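Local structure of uncharacterized conserved protein (Staphylococcus epidermidis, 3FRM) at residues D56-V59 against Q60-M63; V135-A138 against F139-F143. The protein is of unknown function but probably belongs to the GNAT-like acetyltransferases and may transfer acetyl groups. All coordinates share one frame; numbering follows the deposited sequence.

Interaction 1 (D56-V59 against Q60-M63); sequences DIEV and QKKM
Glu58 and Lys61 lie side by side on the outer face of one helix and point the same way, so that their charged ends meet. Lys61 NZ reaches Glu58 OE2 at 3.2 Å, coming to the syn side of the carboxylate but 22° out of its plane, a salt bridge between residues three apart. Each chain has to turn to arrive there: Glu58 bends at chi2 (-51°), while Lys61 runs out straight and then kinks at chi3. The long aliphatic part of Lys61 is useful as well, because it crosses Ile57 at a slant and its CE rests 3.8 Å from Ile57 CG2. A water donates to Glu58 O at 2.9 Å and accepts a bond from Lys62 NZ at 3.3 Å, tying a backbone carbonyl to a second lysine; its approach to Glu58 OE1 is suspiciously short and therefore doubtful. The two lysines probably help to keep Glu58 ionised. Beneath these side chains run the backbone bonds of the helix, among them Lys61 N to Ile57 O at 2.8 Å and Met63 N to Val59 O at 3.0 Å. Val59 CG1 and the selenium of Met63 (selenomethionine) approach more loosely, 4.4 Å apart. The inner face is of another character: Ile57 packs on Phe74, Gln60, extended beyond CG, accepts a hydrogen bond from Ser73 N at OE1, and Asp56 forms a salt bridge with Arg24 through OD1 and a hydrogen bond with Tyr44 OH through OD2. With Ile57, Asp56 and Gln60 inward and Glu58 and the lysines on the outer side, this is a largely amphipathic helix with i to i+3 and i to i+4 contacts, the connecting helix of the beta-alpha-beta unit formed by strand 41-44, helix 50-66 and strand 72-75.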
loop_
_atom_site.group_PDB
_atom_site.type_symbol
_atom_site.label_atom_id
_atom_site.label_comp_id
_atom_site.label_asym_id
_atom_site.label_seq_id
_atom_site.Cartn_x
_atom_site.Cartn_y
_atom_site.Cartn_z
ATOM N N ASP A 56 17.476 11.252 -23.352
ATOM C CA ASP A 56 16.804 9.957 -23.420
ATOM C C ASP A 56 15.305 10.169 -23.652
ATOM O O ASP A 56 14.630 9.374 -24.326
ATOM C CB ASP A 56 17.038 9.156 -22.148
ATOM C CG ASP A 56 18.523 8.823 -21.901
ATOM O OD1 ASP A 56 19.347 8.853 -22.832
ATOM O OD2 ASP A 56 18.867 8.477 -20.748
ATOM N N ILE A 57 14.788 11.273 -23.127
ATOM C CA ILE A 57 13.417 11.668 -23.458
ATOM C C ILE A 57 13.217 11.807 -24.929
ATOM O O ILE A 57 12.171 11.406 -25.457
ATOM C CB ILE A 57 13.020 12.972 -22.785
ATOM C CG1 ILE A 57 12.440 12.633 -21.421
ATOM C CG2 ILE A 57 11.933 13.714 -23.572
ATOM C CD1 ILE A 57 12.720 13.682 -20.397
ATOM N N GLU A 58 14.215 12.376 -25.597
ATOM C CA GLU A 58 14.062 12.730 -27.019
ATOM C C GLU A 58 14.072 11.488 -27.903
ATOM O O GLU A 58 13.180 11.298 -28.664
ATOM C CB GLU A 58 15.126 13.732 -27.452
ATOM C CG GLU A 58 14.929 15.131 -26.890
ATOM C CD GLU A 58 13.504 15.656 -27.135
ATOM O OE1 GLU A 58 13.041 15.715 -28.310
ATOM O OE2 GLU A 58 12.837 16.010 -26.132
ATOM N N VAL A 59 15.081 10.647 -27.743
ATOM C CA VAL A 59 15.097 9.279 -28.247
ATOM C C VAL A 59 13.796 8.559 -28.047
ATOM O O VAL A 59 13.225 8.119 -29.025
ATOM C CB VAL A 59 16.251 8.389 -27.642
ATOM C CG1 VAL A 59 16.353 7.092 -28.443
ATOM C CG2 VAL A 59 17.545 9.106 -27.751
ATOM N N GLN A 60 13.304 8.461 -26.810
ATOM C CA GLN A 60 12.090 7.643 -26.548
ATOM C C GLN A 60 10.896 8.251 -27.216
ATOM O O GLN A 60 10.098 7.522 -27.795
ATOM C CB GLN A 60 11.761 7.440 -25.070
ATOM C CG GLN A 60 10.820 6.264 -24.862
ATOM C CD GLN A 60 10.358 6.101 -23.432
ATOM O OE1 GLN A 60 9.305 6.551 -23.076
ATOM N NE2 GLN A 60 11.160 5.465 -22.604
ATOM N N LYS A 61 10.781 9.579 -27.122
ATOM C CA LYS A 61 9.693 10.340 -27.757
ATOM C C LYS A 61 9.609 10.001 -29.258
ATOM O O LYS A 61 8.526 9.763 -29.814
ATOM C CB LYS A 61 9.872 11.852 -27.508
ATOM C CG LYS A 61 8.731 12.744 -28.060
ATOM C CD LYS A 61 8.866 14.291 -27.737
ATOM C CE LYS A 61 9.271 14.504 -26.238
ATOM N NZ LYS A 61 9.610 15.960 -25.850
ATOM N N LYS A 62 10.766 9.926 -29.912
ATOM C CA LYS A 62 10.810 9.572 -31.349
ATOM C C LYS A 62 10.442 8.113 -31.608
ATOM O O LYS A 62 9.593 7.802 -32.436
ATOM C CB LYS A 62 12.181 9.891 -31.917
ATOM C CG LYS A 62 12.271 11.308 -32.443
ATOM C CD LYS A 62 13.531 11.538 -33.269
ATOM C CE LYS A 62 14.651 12.266 -32.453
ATOM N NZ LYS A 62 14.428 13.743 -32.301
HETATM N N MSE A 63 11.041 7.201 -30.875
HETATM C CA MSE A 63 10.673 5.817 -31.057
HETATM C C MSE A 63 9.191 5.622 -30.924
HETATM O O MSE A 63 8.571 4.965 -31.744
HETATM C CB MSE A 63 11.384 4.931 -30.041
HETATM C CG MSE A 63 12.820 4.857 -30.377
HETATM SE SE MSE A 63 13.910 3.588 -29.393
HETATM C CE MSE A 63 13.102 1.863 -29.795
HETATM O O HOH W 1 12.347 13.834 -29.799
#

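Interaction 2 (V135-A138 against F139-F143); sequences VYDA and FARPF
Phe139 folds back toward the C-terminal part of helix 129-136 through a type I beta turn, Tyr136 to Phe139, that leads from this part of the helix into the loop. The turn is closed by Phe139 N donating to Tyr136 O at 3.0 Å. This is the tight side. With CG beside its own backbone N (chi1 -80°), the Phe139 ring is laid back toward the helix, where one face covers Tyr136 CA and CE1 comes within 3.9 Å of Val135 CG1. The two aromatic rings meet at a slant, their centroids 5.5 Å apart and their planes at 35°. A branched valine and two broad rings suit this place, since Val135, Tyr136 and Phe139 all rest on Ile178 of strand 174-183.

The other side is looser and polar. Asp137 and the small Ala138, which lies at the surface, occupy the turn, and a long salt bridge, 3.9 Å from Asp137 OD1 to Arg141 NH2, joins the two charged side chains; their flat groups are turned 65° apart, and the ion pair of Asp137 with Lys152 is also weak. Arg141 is gripped more firmly at other points. Its chain, extended from CG to NE, reaches back to the turn, and its NH1 forms a salt bridge with Asp145 at the start of helix 145-158. The guanidinium thereby links the turn to the next helix, and on the turn its NH2 donates a hydrogen bond to Asp137 O at 2.7 Å, arriving in the carbonyl plane on a lone pair, the oxygen sitting 19° out of the guanidinium plane.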
loop_
_atom_site.group_PDB
_atom_site.type_symbol
_atom_site.label_atom_id
_atom_site.label_comp_id
_atom_site.label_asym_id
_atom_site.label_seq_id
_atom_site.Cartn_x
_atom_site.Cartn_y
_atom_site.Cartn_z
ATOM N N VAL A 135 -13.353 -12.042 -14.583
ATOM C CA VAL A 135 -12.855 -11.549 -13.314
ATOM C C VAL A 135 -11.992 -10.313 -13.579
ATOM O O VAL A 135 -12.062 -9.280 -12.886
ATOM C CB VAL A 135 -12.011 -12.621 -12.596
ATOM C CG1 VAL A 135 -11.338 -12.012 -11.323
ATOM C CG2 VAL A 135 -12.855 -13.868 -12.295
ATOM N N TYR A 136 -11.167 -10.453 -14.594
ATOM C CA TYR A 136 -10.311 -9.394 -15.032
ATOM C C TYR A 136 -11.062 -8.055 -15.168
ATOM O O TYR A 136 -10.578 -7.028 -14.684
ATOM C CB TYR A 136 -9.616 -9.802 -16.335
ATOM C CG TYR A 136 -8.615 -8.795 -16.709
ATOM C CD1 TYR A 136 -7.360 -8.740 -16.065
ATOM C CD2 TYR A 136 -8.927 -7.842 -17.660
ATOM C CE1 TYR A 136 -6.440 -7.732 -16.393
ATOM C CE2 TYR A 136 -8.027 -6.866 -18.005
ATOM C CZ TYR A 136 -6.797 -6.800 -17.375
ATOM O OH TYR A 136 -5.962 -5.781 -17.763
ATOM N N ASP A 137 -12.263 -8.127 -15.733
ATOM C CA ASP A 137 -13.187 -7.002 -15.970
ATOM C C ASP A 137 -13.559 -6.177 -14.773
ATOM O O ASP A 137 -13.870 -5.003 -14.910
ATOM C CB ASP A 137 -14.502 -7.514 -16.581
ATOM C CG ASP A 137 -14.623 -7.143 -18.005
ATOM O OD1 ASP A 137 -15.738 -6.804 -18.497
ATOM O OD2 ASP A 137 -13.553 -7.138 -18.650
ATOM N N ALA A 138 -13.529 -6.820 -13.611
ATOM C CA ALA A 138 -13.807 -6.227 -12.301
ATOM C C ALA A 138 -12.685 -5.413 -11.738
ATOM O O ALA A 138 -12.928 -4.644 -10.830
ATOM C CB ALA A 138 -14.142 -7.312 -11.322
ATOM N N PHE A 139 -11.466 -5.594 -12.235
ATOM C CA PHE A 139 -10.273 -4.931 -11.691
ATOM C C PHE A 139 -10.235 -3.412 -11.868
ATOM O O PHE A 139 -10.764 -2.867 -12.856
ATOM C CB PHE A 139 -9.034 -5.436 -12.425
ATOM C CG PHE A 139 -8.536 -6.759 -11.961
ATOM C CD1 PHE A 139 -9.424 -7.740 -11.493
ATOM C CD2 PHE A 139 -7.163 -7.043 -12.031
ATOM C CE1 PHE A 139 -8.946 -8.987 -11.051
ATOM C CE2 PHE A 139 -6.654 -8.273 -11.626
ATOM C CZ PHE A 139 -7.549 -9.253 -11.127
ATOM N N ALA A 140 -9.553 -2.725 -10.965
ATOM C CA ALA A 140 -9.316 -1.286 -11.107
ATOM C C ALA A 140 -8.882 -0.979 -12.546
ATOM O O ALA A 140 -8.202 -1.785 -13.199
ATOM C CB ALA A 140 -8.245 -0.800 -10.094
ATOM N N ARG A 141 -9.292 0.171 -13.069
ATOM C CA ARG A 141 -8.849 0.542 -14.395
ATOM C C ARG A 141 -8.156 1.897 -14.360
ATOM O O ARG A 141 -8.775 2.929 -14.668
ATOM C CB ARG A 141 -10.006 0.527 -15.350
ATOM C CG ARG A 141 -10.617 -0.826 -15.514
ATOM C CD ARG A 141 -11.782 -0.755 -16.470
ATOM N NE ARG A 141 -12.492 -2.016 -16.484
ATOM C CZ ARG A 141 -13.533 -2.307 -17.264
ATOM N NH1 ARG A 141 -14.028 -1.400 -18.182
ATOM N NH2 ARG A 141 -14.097 -3.521 -17.124
ATOM N N PRO A 142 -6.859 1.906 -13.992
ATOM C CA PRO A 142 -6.279 3.219 -13.779
ATOM C C PRO A 142 -6.138 4.052 -15.034
ATOM O O PRO A 142 -5.960 5.249 -14.896
ATOM C CB PRO A 142 -4.897 2.929 -13.151
ATOM C CG PRO A 142 -4.647 1.509 -13.399
ATOM C CD PRO A 142 -5.959 0.818 -13.572
ATOM N N PHE A 143 -6.216 3.430 -16.229
ATOM C CA PHE A 143 -6.008 4.143 -17.500
ATOM C C PHE A 143 -7.296 4.093 -18.272
ATOM O O PHE A 143 -7.321 4.282 -19.473
ATOM C CB PHE A 143 -4.841 3.566 -18.332
ATOM C CG PHE A 143 -3.553 3.371 -17.536
ATOM C CD1 PHE A 143 -2.856 4.458 -17.020
ATOM C CD2 PHE A 143 -3.050 2.091 -17.312
ATOM C CE1 PHE A 143 -1.680 4.271 -16.271
ATOM C CE2 PHE A 143 -1.875 1.891 -16.597
ATOM C CZ PHE A 143 -1.188 2.976 -16.062
#

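Interaction 1 comes first along the chain and interaction 2 follows after some seventy residues; their centres are 30 Å apart, and the nearest atoms are about 13 Å apart without touching. Interaction 1 sits on helix 50-66, within the DUF5613 domain, and packs on strands 41-44 and 72-75. Interaction 2 lies at the C-terminal part of helix 129-136 and the loop after it, and packs on strand 174-183, toward the other end of the same mixed sheet. The sheet is therefore what they share: each fastens a helical element to a different part of it. The DUF5613 and GNAT domains belong to one acetyltransferase clan, consistent with a protein built from two related halves.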